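Local coordinates for protein adenosylmethionine-8-amino-7-oxononanoate aminotransferase (Methanocaldococcus jannaschii, PDB 6ZHK) that probably catalyses pyridoxal-phosphate-dependent transfer of an amino group from S-adenosyl-L-methionine to 8-amino-7-oxononanoate, making 7,8-diaminononanoate for biotin biosynthesis, at residues 370-375 with 439-444; 269-274 with 392-397; 64-69 with 350-355. All coordinates share one frame; numbering follows the deposited sequence.

Interaction 1 joins helix 366-376 to the end of the antiparallel sheet 385-391, 394-399 and 436-439; interaction 2 joins that sheet to the loop after strand 265-268, with a centre about 11 Å from that of interaction 1. Interaction 3 sets loop 64-69 against helix 343-358, its centre about 15 Å from that of interaction 2 and about 17 Å from that of interaction 1. Along the chain, interaction 2 alternates with both others, whereas interaction 3 closes before interaction 1 opens. His373 NE2 probably hydrogen-bonds Gly392 O, Ser444 N probably bonds Leu66 O, and Phe274 packs on Leu353. Distant chain pieces thus converge near the predicted cofactor lysine, Lys301, whose side chain is about 4 Å from that of Ala271 and about 7 Å from that of Leu66.

Interaction 1 (370-375 with 439-444)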
ATOM      1  N   LYS A 370      32.022 -10.641  -4.756  1.00 22.41           N
ATOM      2  CA  LYS A 370      33.453 -10.365  -4.804  1.00 24.06           C
ATOM      3  C   LYS A 370      33.882 -10.049  -6.242  1.00 20.90           C
ATOM      4  O   LYS A 370      34.611  -9.094  -6.489  1.00 22.39           O
ATOM      5  CB  LYS A 370      34.211 -11.591  -4.284  1.00 25.70           C
ATOM      6  CG  LYS A 370      35.063 -11.420  -3.032  1.00 39.58           C
ATOM      7  CD  LYS A 370      34.950 -12.659  -2.151  1.00 36.27           C
ATOM      8  CE  LYS A 370      35.298 -12.403  -0.707  1.00 41.99           C
ATOM      9  NZ  LYS A 370      34.429 -13.239   0.152  1.00 49.35           N
ATOM     10  N   LEU A 371      33.384 -10.825  -7.208  1.00 25.97           N
ATOM     11  CA  LEU A 371      33.668 -10.566  -8.618  1.00 23.77           C
ATOM     12  C   LEU A 371      33.131  -9.204  -9.065  1.00 23.10           C
ATOM     13  O   LEU A 371      33.806  -8.452  -9.774  1.00 22.90           O
ATOM     14  CB  LEU A 371      33.139 -11.726  -9.474  1.00 22.21           C
ATOM     15  CG  LEU A 371      33.233 -11.495 -10.997  1.00 24.65           C
ATOM     16  CD1 LEU A 371      34.692 -11.458 -11.494  1.00 25.32           C
ATOM     17  CD2 LEU A 371      32.395 -12.483 -11.797  1.00 26.25           C
ATOM     18  N   PHE A 372      31.878  -8.895  -8.689  1.00 20.77           N
ATOM     19  CA  PHE A 372      31.270  -7.608  -8.996  1.00 21.31           C
ATOM     20  C   PHE A 372      32.150  -6.441  -8.503  1.00 23.40           C
ATOM     21  O   PHE A 372      32.410  -5.495  -9.237  1.00 24.20           O
ATOM     22  CB  PHE A 372      29.880  -7.561  -8.316  1.00 19.89           C
ATOM     23  CG  PHE A 372      28.995  -6.386  -8.649  1.00 19.57           C
ATOM     24  CD1 PHE A 372      29.007  -5.846  -9.922  1.00 18.71           C
ATOM     25  CD2 PHE A 372      28.137  -5.831  -7.705  1.00 18.47           C
ATOM     26  CE1 PHE A 372      28.133  -4.826 -10.280  1.00 18.17           C
ATOM     27  CE2 PHE A 372      27.298  -4.757  -8.031  1.00 20.05           C
ATOM     28  CZ  PHE A 372      27.299  -4.261  -9.321  1.00 21.04           C
ATOM     29  N   HIS A 373      32.604  -6.498  -7.249  1.00 22.44           N
ATOM     30  CA  HIS A 373      33.346  -5.363  -6.711  1.00 22.31           C
ATOM     31  C   HIS A 373      34.689  -5.232  -7.430  1.00 23.21           C
ATOM     32  O   HIS A 373      35.163  -4.108  -7.631  1.00 23.44           O
ATOM     33  CB  HIS A 373      33.486  -5.437  -5.162  1.00 24.34           C
ATOM     34  CG  HIS A 373      32.177  -5.340  -4.439  1.00 24.43           C
ATOM     35  ND1 HIS A 373      32.054  -5.576  -3.081  1.00 26.66           N
ATOM     36  CD2 HIS A 373      30.926  -5.056  -4.887  1.00 23.69           C
ATOM     37  CE1 HIS A 373      30.777  -5.431  -2.713  1.00 26.65           C
ATOM     38  NE2 HIS A 373      30.057  -5.086  -3.801  1.00 24.18           N
ATOM     39  N   LYS A 374      35.309  -6.369  -7.759  1.00 22.61           N
ATOM     40  CA  LYS A 374      36.589  -6.392  -8.462  1.00 25.03           C
ATOM     41  C   LYS A 374      36.439  -5.783  -9.858  1.00 23.50           C
ATOM     42  O   LYS A 374      37.256  -4.956 -10.269  1.00 24.69           O
ATOM     43  CB  LYS A 374      37.110  -7.833  -8.492  1.00 28.27           C
ATOM     44  CG  LYS A 374      38.332  -8.020  -9.379  1.00 34.28           C
ATOM     45  CD  LYS A 374      38.989  -9.360  -9.223  1.00 39.36           C
ATOM     46  CE  LYS A 374      38.377 -10.498 -10.014  1.00 40.51           C
ATOM     47  NZ  LYS A 374      37.961 -10.088 -11.382  1.00 48.93           N
ATOM     48  N   GLU A 375      35.319  -6.077 -10.540  1.00 23.69           N
ATOM     49  CA  GLU A 375      35.033  -5.585 -11.889  1.00 22.87           C
ATOM     50  C   GLU A 375      34.610  -4.124 -11.952  1.00 22.94           C
ATOM     51  O   GLU A 375      34.702  -3.497 -13.014  1.00 22.47           O
ATOM     52  CB  GLU A 375      34.020  -6.475 -12.619  1.00 24.34           C
ATOM     53  CG  GLU A 375      34.494  -7.893 -12.878  1.00 24.20           C
ATOM     54  CD  GLU A 375      35.734  -8.000 -13.778  1.00 32.05           C
ATOM     55  OE1 GLU A 375      35.692  -7.471 -14.906  1.00 25.84           O
ATOM     56  OE2 GLU A 375      36.769  -8.552 -13.304  1.00 30.50           O
ATOM     57  N   LEU A 439      23.279   0.410  -9.528  1.00 16.93           N
ATOM     58  CA  LEU A 439      23.309  -1.004  -9.891  1.00 17.76           C
ATOM     59  C   LEU A 439      22.771  -1.806  -8.713  1.00 18.16           C
ATOM     60  O   LEU A 439      23.397  -1.838  -7.649  1.00 16.64           O
ATOM     61  CB  LEU A 439      24.778  -1.407 -10.115  1.00 18.70           C
ATOM     62  CG  LEU A 439      25.494  -0.690 -11.267  1.00 21.54           C
ATOM     63  CD1 LEU A 439      26.908  -1.261 -11.440  1.00 22.94           C
ATOM     64  CD2 LEU A 439      24.697  -0.771 -12.585  1.00 18.61           C
ATOM     65  N   VAL A 440      21.606  -2.434  -8.929  1.00 17.40           N
ATOM     66  CA  VAL A 440      21.054  -3.357  -7.934  1.00 15.54           C
ATOM     67  C   VAL A 440      20.650  -4.597  -8.712  1.00 16.71           C
ATOM     68  O   VAL A 440      19.494  -4.746  -9.096  1.00 16.64           O
ATOM     69  CB  VAL A 440      19.877  -2.736  -7.129  1.00 15.71           C
ATOM     70  CG1 VAL A 440      19.273  -3.735  -6.079  1.00 13.57           C
ATOM     71  CG2 VAL A 440      20.372  -1.483  -6.456  1.00 15.59           C
ATOM     72  N   PRO A 441      21.622  -5.458  -9.081  1.00 16.94           N
ATOM     73  CA  PRO A 441      21.343  -6.577  -9.969  1.00 18.69           C
ATOM     74  C   PRO A 441      20.651  -7.697  -9.183  1.00 17.78           C
ATOM     75  O   PRO A 441      20.774  -7.774  -7.957  1.00 15.12           O
ATOM     76  CB  PRO A 441      22.743  -7.026 -10.429  1.00 18.41           C
ATOM     77  CG  PRO A 441      23.644  -6.645  -9.279  1.00 18.41           C
ATOM     78  CD  PRO A 441      23.045  -5.367  -8.716  1.00 18.04           C
ATOM     79  N   PRO A 442      19.924  -8.609  -9.866  1.00 18.13           N
ATOM     80  CA  PRO A 442      19.281  -9.722  -9.178  1.00 17.91           C
ATOM     81  C   PRO A 442      20.364 -10.591  -8.547  1.00 17.18           C
ATOM     82  O   PRO A 442      21.504 -10.583  -9.022  1.00 18.20           O
ATOM     83  CB  PRO A 442      18.508 -10.501 -10.247  1.00 20.25           C
ATOM     84  CG  PRO A 442      18.873  -9.831 -11.591  1.00 25.23           C
ATOM     85  CD  PRO A 442      19.663  -8.566 -11.315  1.00 20.46           C
ATOM     86  N   LEU A 443      19.989 -11.330  -7.497  1.00 14.22           N
ATOM     87  CA  LEU A 443      20.889 -12.284  -6.868  1.00 15.43           C
ATOM     88  C   LEU A 443      21.266 -13.378  -7.873  1.00 15.76           C
ATOM     89  O   LEU A 443      22.321 -14.019  -7.721  1.00 15.29           O
ATOM     90  CB  LEU A 443      20.150 -12.959  -5.695  1.00 16.20           C
ATOM     91  CG  LEU A 443      19.622 -12.005  -4.604  1.00 15.62           C
ATOM     92  CD1 LEU A 443      19.076 -12.816  -3.452  1.00 17.62           C
ATOM     93  CD2 LEU A 443      20.688 -11.036  -4.108  1.00 15.37           C
ATOM     94  N   SER A 444      20.426 -13.535  -8.909  1.00 15.86           N
ATOM     95  CA  SER A 444      20.642 -14.554  -9.939  1.00 15.85           C
ATOM     96  C   SER A 444      21.572 -14.101 -11.062  1.00 18.55           C
ATOM     97  O   SER A 444      21.799 -14.893 -11.991  1.00 18.41           O
ATOM     98  CB  SER A 444      19.321 -15.032 -10.501  1.00 17.76           C
ATOM     99  OG  SER A 444      18.526 -13.915 -10.891  1.00 17.77           O
TER
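Phe372 reaches from helix 366-376 to Leu439 and Pro441, and within 370-375 its ring alone touches 439-444. The far corner of the ring does most of the touching: Phe372 CZ lies 3.7 Å from Leu439 CD1, while Leu439 CB, which sits in the plane of the ring, approaches the same Phe372 CZ to 3.9 Å. Leucine therefore meets phenylalanine along an edge and does not stack over it. A looser touch follows one position further round, where Phe372 CE2 comes within 4.3 Å of Pro441 CG, the flap of the proline ring. No hydrogen bond joins 370-375 to 439-444.

The torsions explain the reach. With CG anti to the backbone N (chi1 -172°), Phe372 carries its ring well clear of the helix backbone, which stays distant: the nearest CA atoms, those of Phe372 and Pro441, are 10.0 Å apart. In the facing segment Leu439 and Pro441 both aim their CB atoms at the helix, and the intervening Val440 turns away to pack on Trp63. This alternation persists although the strand ends at Leu439.

Second-shell partners hold the extended segment in place. Lys368 NZ, from the preceding turn of the same helix, bonds Leu443 O. Leu439 shares a backbone hydrogen bond with Val395, and Val440 O accepts a hydrogen bond from the Ser60 hydroxyl, Ser60 OG. Plain hydrophobic packing of this kind illustrates how one aromatic ring can join a helix to the end of a sheet. Helix 366-376 lies against strand 394-399, where Phe372 touches Val395; helix 447-463 joins the same cluster, with Cys454 against Phe372 and Leu457 against Leu439.

Interaction 2 (269-274 with 392-397)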
ATOM      1  N   GLU A 269      14.398  -2.372   6.383  1.00 14.01           N
ATOM      2  CA  GLU A 269      15.145  -3.234   5.454  1.00 13.31           C
ATOM      3  C   GLU A 269      14.283  -3.536   4.224  1.00 12.46           C
ATOM      4  O   GLU A 269      14.371  -4.591   3.623  1.00 12.94           O
ATOM      5  CB  GLU A 269      15.611  -4.483   6.197  1.00 13.65           C
ATOM      6  CG  GLU A 269      16.727  -4.178   7.202  1.00 16.08           C
ATOM      7  CD  GLU A 269      17.778  -5.281   7.272  1.00 17.02           C
ATOM      8  OE1 GLU A 269      18.309  -5.688   6.177  1.00 18.48           O
ATOM      9  OE2 GLU A 269      18.047  -5.776   8.408  1.00 18.53           O
ATOM     10  N   VAL A 270      13.443  -2.571   3.817  1.00 12.77           N
ATOM     11  CA  VAL A 270      12.602  -2.870   2.673  1.00 14.60           C
ATOM     12  C   VAL A 270      13.447  -3.175   1.426  1.00 14.81           C
ATOM     13  O   VAL A 270      13.164  -4.111   0.711  1.00 14.80           O
ATOM     14  CB  VAL A 270      11.556  -1.761   2.424  1.00 13.95           C
ATOM     15  CG1 VAL A 270      10.892  -1.966   1.067  1.00 15.93           C
ATOM     16  CG2 VAL A 270      10.507  -1.771   3.539  1.00 13.96           C
ATOM     17  N   ALA A 271      14.543  -2.454   1.233  1.00 14.16           N
ATOM     18  CA  ALA A 271      15.413  -2.666   0.087  1.00 16.27           C
ATOM     19  C   ALA A 271      16.549  -3.625   0.461  1.00 18.07           C
ATOM     20  O   ALA A 271      17.001  -4.367  -0.384  1.00 22.39           O
ATOM     21  CB  ALA A 271      15.965  -1.314  -0.350  1.00 15.07           C
ATOM     22  N   THR A 272      17.038  -3.606   1.705  1.00 18.38           N
ATOM     23  CA  THR A 272      18.233  -4.391   1.979  1.00 18.33           C
ATOM     24  C   THR A 272      17.931  -5.844   2.318  1.00 18.62           C
ATOM     25  O   THR A 272      18.821  -6.714   2.274  1.00 20.78           O
ATOM     26  CB  THR A 272      19.029  -3.783   3.136  1.00 18.73           C
ATOM     27  OG1 THR A 272      18.143  -3.633   4.256  1.00 17.41           O
ATOM     28  CG2 THR A 272      19.574  -2.428   2.745  1.00 14.63           C
ATOM     29  N   GLY A 273      16.678  -6.134   2.651  1.00 16.54           N
ATOM     30  CA  GLY A 273      16.343  -7.469   3.112  1.00 16.20           C
ATOM     31  C   GLY A 273      16.354  -8.467   1.963  1.00 20.93           C
ATOM     32  O   GLY A 273      16.188  -8.086   0.816  1.00 24.33           O
ATOM     33  N   PHE A 274      16.600  -9.731   2.312  1.00 20.31           N
ATOM     34  CA  PHE A 274      16.589 -10.846   1.376  1.00 18.55           C
ATOM     35  C   PHE A 274      17.812 -10.845   0.482  1.00 19.20           C
ATOM     36  O   PHE A 274      17.706 -11.089  -0.714  1.00 15.72           O
ATOM     37  CB  PHE A 274      15.261 -10.872   0.623  1.00 18.70           C
ATOM     38  CG  PHE A 274      14.148 -11.084   1.601  1.00 18.01           C
ATOM     39  CD1 PHE A 274      13.923 -12.326   2.167  1.00 19.85           C
ATOM     40  CD2 PHE A 274      13.422  -9.997   2.058  1.00 17.85           C
ATOM     41  CE1 PHE A 274      12.948 -12.524   3.139  1.00 18.16           C
ATOM     42  CE2 PHE A 274      12.419 -10.185   2.992  1.00 18.04           C
ATOM     43  CZ  PHE A 274      12.175 -11.439   3.505  1.00 18.14           C
ATOM     44  N   GLY A 392      27.538  -5.113  -1.070  1.00 18.39           N
ATOM     45  CA  GLY A 392      27.091  -6.290  -1.831  1.00 19.42           C
ATOM     46  C   GLY A 392      26.627  -5.920  -3.248  1.00 19.58           C
ATOM     47  O   GLY A 392      27.369  -5.278  -4.007  1.00 19.85           O
ATOM     48  N   PHE A 393      25.356  -6.245  -3.553  1.00 19.51           N
ATOM     49  CA  PHE A 393      24.759  -5.935  -4.847  1.00 19.49           C
ATOM     50  C   PHE A 393      23.969  -4.615  -4.823  1.00 23.07           C
ATOM     51  O   PHE A 393      22.982  -4.493  -5.548  1.00 21.99           O
ATOM     52  CB  PHE A 393      23.801  -7.083  -5.237  1.00 18.79           C
ATOM     53  CG  PHE A 393      24.401  -8.355  -5.765  1.00 16.79           C
ATOM     54  CD1 PHE A 393      25.446  -8.311  -6.686  1.00 17.97           C
ATOM     55  CD2 PHE A 393      23.952  -9.595  -5.287  1.00 18.49           C
ATOM     56  CE1 PHE A 393      26.007  -9.489  -7.185  1.00 19.69           C
ATOM     57  CE2 PHE A 393      24.501 -10.765  -5.796  1.00 21.11           C
ATOM     58  CZ  PHE A 393      25.515 -10.707  -6.741  1.00 19.17           C
ATOM     59  N   MET A 394      24.313  -3.669  -3.923  1.00 16.69           N
ATOM     60  CA  MET A 394      23.681  -2.366  -3.986  1.00 17.06           C
ATOM     61  C   MET A 394      24.816  -1.354  -4.108  1.00 17.56           C
ATOM     62  O   MET A 394      25.544  -1.082  -3.149  1.00 18.58           O
ATOM     63  CB  MET A 394      22.922  -2.088  -2.679  1.00 15.19           C
ATOM     64  CG  MET A 394      21.869  -3.132  -2.413  1.00 16.54           C
ATOM     65  SD  MET A 394      20.928  -2.840  -0.877  1.00 18.45           S
ATOM     66  CE  MET A 394      19.629  -1.818  -1.565  1.00 19.31           C
ATOM     67  N   VAL A 395      24.964  -0.785  -5.298  1.00 18.13           N
ATOM     68  CA  VAL A 395      26.149  -0.011  -5.638  1.00 17.16           C
ATOM     69  C   VAL A 395      25.705   1.286  -6.277  1.00 17.13           C
ATOM     70  O   VAL A 395      24.750   1.316  -7.058  1.00 17.35           O
ATOM     71  CB  VAL A 395      27.100  -0.834  -6.548  1.00 19.98           C
ATOM     72  CG1 VAL A 395      28.134   0.037  -7.272  1.00 24.63           C
ATOM     73  CG2 VAL A 395      27.799  -1.910  -5.752  1.00 19.91           C
ATOM     74  N   GLY A 396      26.387   2.379  -5.936  1.00 17.44           N
ATOM     75  CA  GLY A 396      26.183   3.604  -6.694  1.00 15.23           C
ATOM     76  C   GLY A 396      27.493   4.066  -7.333  1.00 17.98           C
ATOM     77  O   GLY A 396      28.589   3.842  -6.763  1.00 18.69           O
ATOM     78  N   ILE A 397      27.363   4.670  -8.524  1.00 17.72           N
ATOM     79  CA  ILE A 397      28.516   5.276  -9.199  1.00 20.06           C
ATOM     80  C   ILE A 397      28.179   6.727  -9.462  1.00 19.49           C
ATOM     81  O   ILE A 397      27.309   7.031 -10.291  1.00 18.66           O
ATOM     82  CB  ILE A 397      28.928   4.543 -10.502  1.00 19.00           C
ATOM     83  CG1 ILE A 397      29.216   3.082 -10.225  1.00 20.90           C
ATOM     84  CG2 ILE A 397      30.107   5.241 -11.205  1.00 19.53           C
ATOM     85  CD1 ILE A 397      27.976   2.219 -10.328  1.00 23.65           C
TER
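Met394 brings the end of its thioether side chain against Ala271 and Thr272, a buried, largely apolar contact between the start of strand 394-399 and the loop that follows strand 265-268. The methyl and the sulfur divide the work. Met394 CE lies 3.9 Å from Ala271 CB and 3.8 Å from Ala271 O, whereas Met394 SD rests 3.9 Å from Thr272 CG2. The chain is extended as far as the sulfur and then bends at its last torsion (chi3 89°), which turns the methyl toward alanine. Thr272 lies across the methionine at about a right angle.

The threonine uses its two branches differently. While CG2 faces the sulfur, the hydroxyl points back into its own turn and Thr272 OG1 donates to Glu269 OE1 at 2.8 Å, on the anti side of the carboxylate and 21° out of its plane. Glu269 is itself fixed by the backbone N atoms of Phe282 and Cys283, and Gly273 N bonds Glu269 O at 2.9 Å to close the turn. Ile237 touches both Thr272 and Met394.

The Ala271 side chain is about 4 Å from that of Lys301, the predicted cofactor lysine, to which pyridoxal phosphate is not attached here. Asp268, at the strand end, and Lys301 are the predicted cofactor-binding aspartate and Schiff-base lysine, as in class-III, fold-type I aminotransferases.

Interaction 3 (64-69 with 350-355); sequences CNLFGH and LATLEI
Phe67 has its CG anti to the carbonyl carbon (chi1 -64°), which swings the ring toward helix 343-358; in Ile355 the CG2 branch is the one anti to the backbone N, and it lands on that ring. The two side chains pass each other in opposite directions. The result is a CH-pi contact, with Ile355 CG2 3.9 Å from the centroid of the Phe67 ring and 19° off its normal. Leu66 CB lies over the opposite face, 3.7 Å above the plane of the Phe67 ring, so the ring is sandwiched between its own neighbour and the helix.

Thr352 fills the corner beside it. Its methyl approaches the ring edge, Thr352 CG2 to Phe67 CE2 at 4.0 Å, and also meets Leu66, with Thr352 CG2 3.7 Å from Leu66 CD1. The hydroxyl serves the helix instead, bonding Ala348 O.

The loop is shaped by Asn65. Asn65 OD1 accepts from Gly68 N at 2.8 Å, in the carbonyl plane and on a lone pair, while ND2 donates nearly straight (163°) to Gly68 O from above that carbonyl's plane. Arg276 and Tyr307 bind the same loop. An Asx motif thus shapes a loop whose Cys64 and His69 pack on Tyr339 and His87 of the second subunit, while Leu66 and Phe67 pack on helix 343-358.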
ATOM      1  N   CYS A  64      13.604  -4.965  -6.378  1.00 13.23           N
ATOM      2  CA  CYS A  64      12.773  -6.048  -5.841  1.00 13.58           C
ATOM      3  C   CYS A  64      13.025  -7.430  -6.466  1.00 16.66           C
ATOM      4  O   CYS A  64      12.646  -8.457  -5.871  1.00 16.68           O
ATOM      5  CB  CYS A  64      11.291  -5.690  -5.925  1.00 15.74           C
ATOM      6  SG  CYS A  64      10.689  -5.569  -7.633  1.00 18.74           S
ATOM      7  N   ASN A  65      13.529  -7.485  -7.705  1.00 14.28           N
ATOM      8  CA  ASN A  65      13.591  -8.790  -8.376  1.00 14.70           C
ATOM      9  C   ASN A  65      14.800  -9.564  -7.836  1.00 13.71           C
ATOM     10  O   ASN A  65      15.888  -9.059  -7.872  1.00 15.53           O
ATOM     11  CB  ASN A  65      13.598  -8.590  -9.891  1.00 15.26           C
ATOM     12  CG  ASN A  65      13.657  -9.923 -10.622  1.00 17.96           C
ATOM     13  OD1 ASN A  65      14.674 -10.620 -10.601  1.00 16.52           O
ATOM     14  ND2 ASN A  65      12.497 -10.362 -11.081  1.00 16.35           N
ATOM     15  N   LEU A  66      14.624 -10.788  -7.348  1.00 13.56           N
ATOM     16  CA  LEU A  66      15.767 -11.472  -6.747  1.00 14.61           C
ATOM     17  C   LEU A  66      16.312 -12.510  -7.716  1.00 13.86           C
ATOM     18  O   LEU A  66      17.498 -12.757  -7.722  1.00 16.05           O
ATOM     19  CB  LEU A  66      15.297 -12.240  -5.511  1.00 13.50           C
ATOM     20  CG  LEU A  66      14.869 -11.393  -4.294  1.00 14.43           C
ATOM     21  CD1 LEU A  66      14.605 -12.311  -3.134  1.00 14.92           C
ATOM     22  CD2 LEU A  66      15.921 -10.330  -3.947  1.00 17.01           C
ATOM     23  N   PHE A  67      15.436 -13.221  -8.386  1.00 16.34           N
ATOM     24  CA  PHE A  67      15.845 -14.463  -9.036  1.00 14.92           C
ATOM     25  C   PHE A  67      15.516 -14.490 -10.528  1.00 17.76           C
ATOM     26  O   PHE A  67      15.521 -15.580 -11.130  1.00 17.84           O
ATOM     27  CB  PHE A  67      15.168 -15.645  -8.341  1.00 17.06           C
ATOM     28  CG  PHE A  67      15.606 -15.782  -6.914  1.00 17.70           C
ATOM     29  CD1 PHE A  67      16.964 -15.838  -6.587  1.00 18.75           C
ATOM     30  CD2 PHE A  67      14.644 -15.867  -5.903  1.00 17.85           C
ATOM     31  CE1 PHE A  67      17.366 -15.942  -5.265  1.00 17.76           C
ATOM     32  CE2 PHE A  67      15.047 -15.985  -4.582  1.00 16.89           C
ATOM     33  CZ  PHE A  67      16.398 -16.049  -4.269  1.00 16.77           C
ATOM     34  N   GLY A  68      15.248 -13.333 -11.102  1.00 15.79           N
ATOM     35  CA  GLY A  68      14.928 -13.295 -12.529  1.00 17.12           C
ATOM     36  C   GLY A  68      13.418 -13.229 -12.727  1.00 15.96           C
ATOM     37  O   GLY A  68      12.676 -13.267 -11.734  1.00 17.39           O
ATOM     38  N   HIS A  69      12.986 -13.161 -13.984  1.00 16.04           N
ATOM     39  CA  HIS A  69      11.605 -12.938 -14.352  1.00 16.80           C
ATOM     40  C   HIS A  69      10.883 -14.208 -14.786  1.00 18.88           C
ATOM     41  O   HIS A  69       9.715 -14.118 -15.213  1.00 20.52           O
ATOM     42  CB  HIS A  69      11.516 -11.863 -15.449  1.00 17.11           C
ATOM     43  CG  HIS A  69      11.950 -10.529 -14.964  1.00 20.57           C
ATOM     44  ND1 HIS A  69      11.097  -9.704 -14.196  1.00 18.21           N
ATOM     45  CD2 HIS A  69      13.140  -9.891 -15.063  1.00 17.94           C
ATOM     46  CE1 HIS A  69      11.733  -8.578 -13.961  1.00 17.57           C
ATOM     47  NE2 HIS A  69      12.998  -8.679 -14.437  1.00 16.46           N
ATOM     48  N   LEU A 350       6.453 -17.438   0.227  1.00 15.68           N
ATOM     49  CA  LEU A 350       6.789 -18.781   0.678  1.00 15.82           C
ATOM     50  C   LEU A 350       7.744 -19.429  -0.304  1.00 17.33           C
ATOM     51  O   LEU A 350       8.770 -19.986   0.117  1.00 17.40           O
ATOM     52  CB  LEU A 350       5.516 -19.632   0.843  1.00 15.86           C
ATOM     53  CG  LEU A 350       4.723 -19.364   2.119  1.00 16.42           C
ATOM     54  CD1 LEU A 350       3.348 -20.049   2.060  1.00 18.27           C
ATOM     55  CD2 LEU A 350       5.486 -19.849   3.369  1.00 16.59           C
ATOM     56  N   ALA A 351       7.415 -19.326  -1.613  1.00 16.20           N
ATOM     57  CA  ALA A 351       8.301 -19.912  -2.612  1.00 17.05           C
ATOM     58  C   ALA A 351       9.683 -19.266  -2.560  1.00 18.35           C
ATOM     59  O   ALA A 351      10.696 -19.967  -2.687  1.00 17.72           O
ATOM     60  CB  ALA A 351       7.758 -19.805  -4.021  1.00 17.38           C
ATOM     61  N   THR A 352       9.700 -17.928  -2.394  1.00 17.16           N
ATOM     62  CA  THR A 352      10.947 -17.194  -2.330  1.00 16.26           C
ATOM     63  C   THR A 352      11.824 -17.752  -1.216  1.00 17.01           C
ATOM     64  O   THR A 352      13.029 -18.010  -1.450  1.00 18.61           O
ATOM     65  CB  THR A 352      10.743 -15.677  -2.274  1.00 17.49           C
ATOM     66  OG1 THR A 352      10.047 -15.320  -3.462  1.00 18.23           O
ATOM     67  CG2 THR A 352      12.027 -14.861  -2.274  1.00 16.76           C
ATOM     68  N   LEU A 353      11.256 -17.874  -0.009  1.00 16.83           N
ATOM     69  CA  LEU A 353      12.091 -18.291   1.114  1.00 18.74           C
ATOM     70  C   LEU A 353      12.589 -19.707   0.883  1.00 20.61           C
ATOM     71  O   LEU A 353      13.692 -20.068   1.321  1.00 21.80           O
ATOM     72  CB  LEU A 353      11.318 -18.241   2.426  1.00 18.46           C
ATOM     73  CG  LEU A 353      11.059 -16.825   2.932  1.00 21.72           C
ATOM     74  CD1 LEU A 353      10.072 -16.823   4.100  1.00 20.91           C
ATOM     75  CD2 LEU A 353      12.369 -16.179   3.302  1.00 24.93           C
ATOM     76  N   GLU A 354      11.740 -20.511   0.270  1.00 19.06           N
ATOM     77  CA  GLU A 354      12.117 -21.895  -0.027  1.00 22.54           C
ATOM     78  C   GLU A 354      13.328 -21.969  -0.955  1.00 22.54           C
ATOM     79  O   GLU A 354      14.218 -22.794  -0.727  1.00 19.88           O
ATOM     80  CB  GLU A 354      10.926 -22.672  -0.599  0.50 22.77           C
ATOM     81  CG  GLU A 354      10.112 -23.412   0.441  0.50 26.07           C
ATOM     82  CD  GLU A 354       8.665 -23.699   0.049  0.50 30.68           C
ATOM     83  OE1 GLU A 354       8.347 -23.662  -1.172  0.50 28.60           O
ATOM     84  OE2 GLU A 354       7.838 -23.928   0.975  0.50 36.82           O
ATOM     85  N   ILE A 355      13.380 -21.081  -1.971  1.00 21.25           N
ATOM     86  CA  ILE A 355      14.547 -20.972  -2.830  1.00 19.96           C
ATOM     87  C   ILE A 355      15.782 -20.625  -1.978  1.00 23.52           C
ATOM     88  O   ILE A 355      16.820 -21.297  -2.116  1.00 23.41           O
ATOM     89  CB  ILE A 355      14.349 -20.002  -4.005  1.00 17.82           C
ATOM     90  CG1 ILE A 355      13.326 -20.533  -4.998  1.00 18.12           C
ATOM     91  CG2 ILE A 355      15.696 -19.699  -4.677  1.00 18.61           C
ATOM     92  CD1 ILE A 355      12.751 -19.483  -5.896  1.00 20.87           C
TER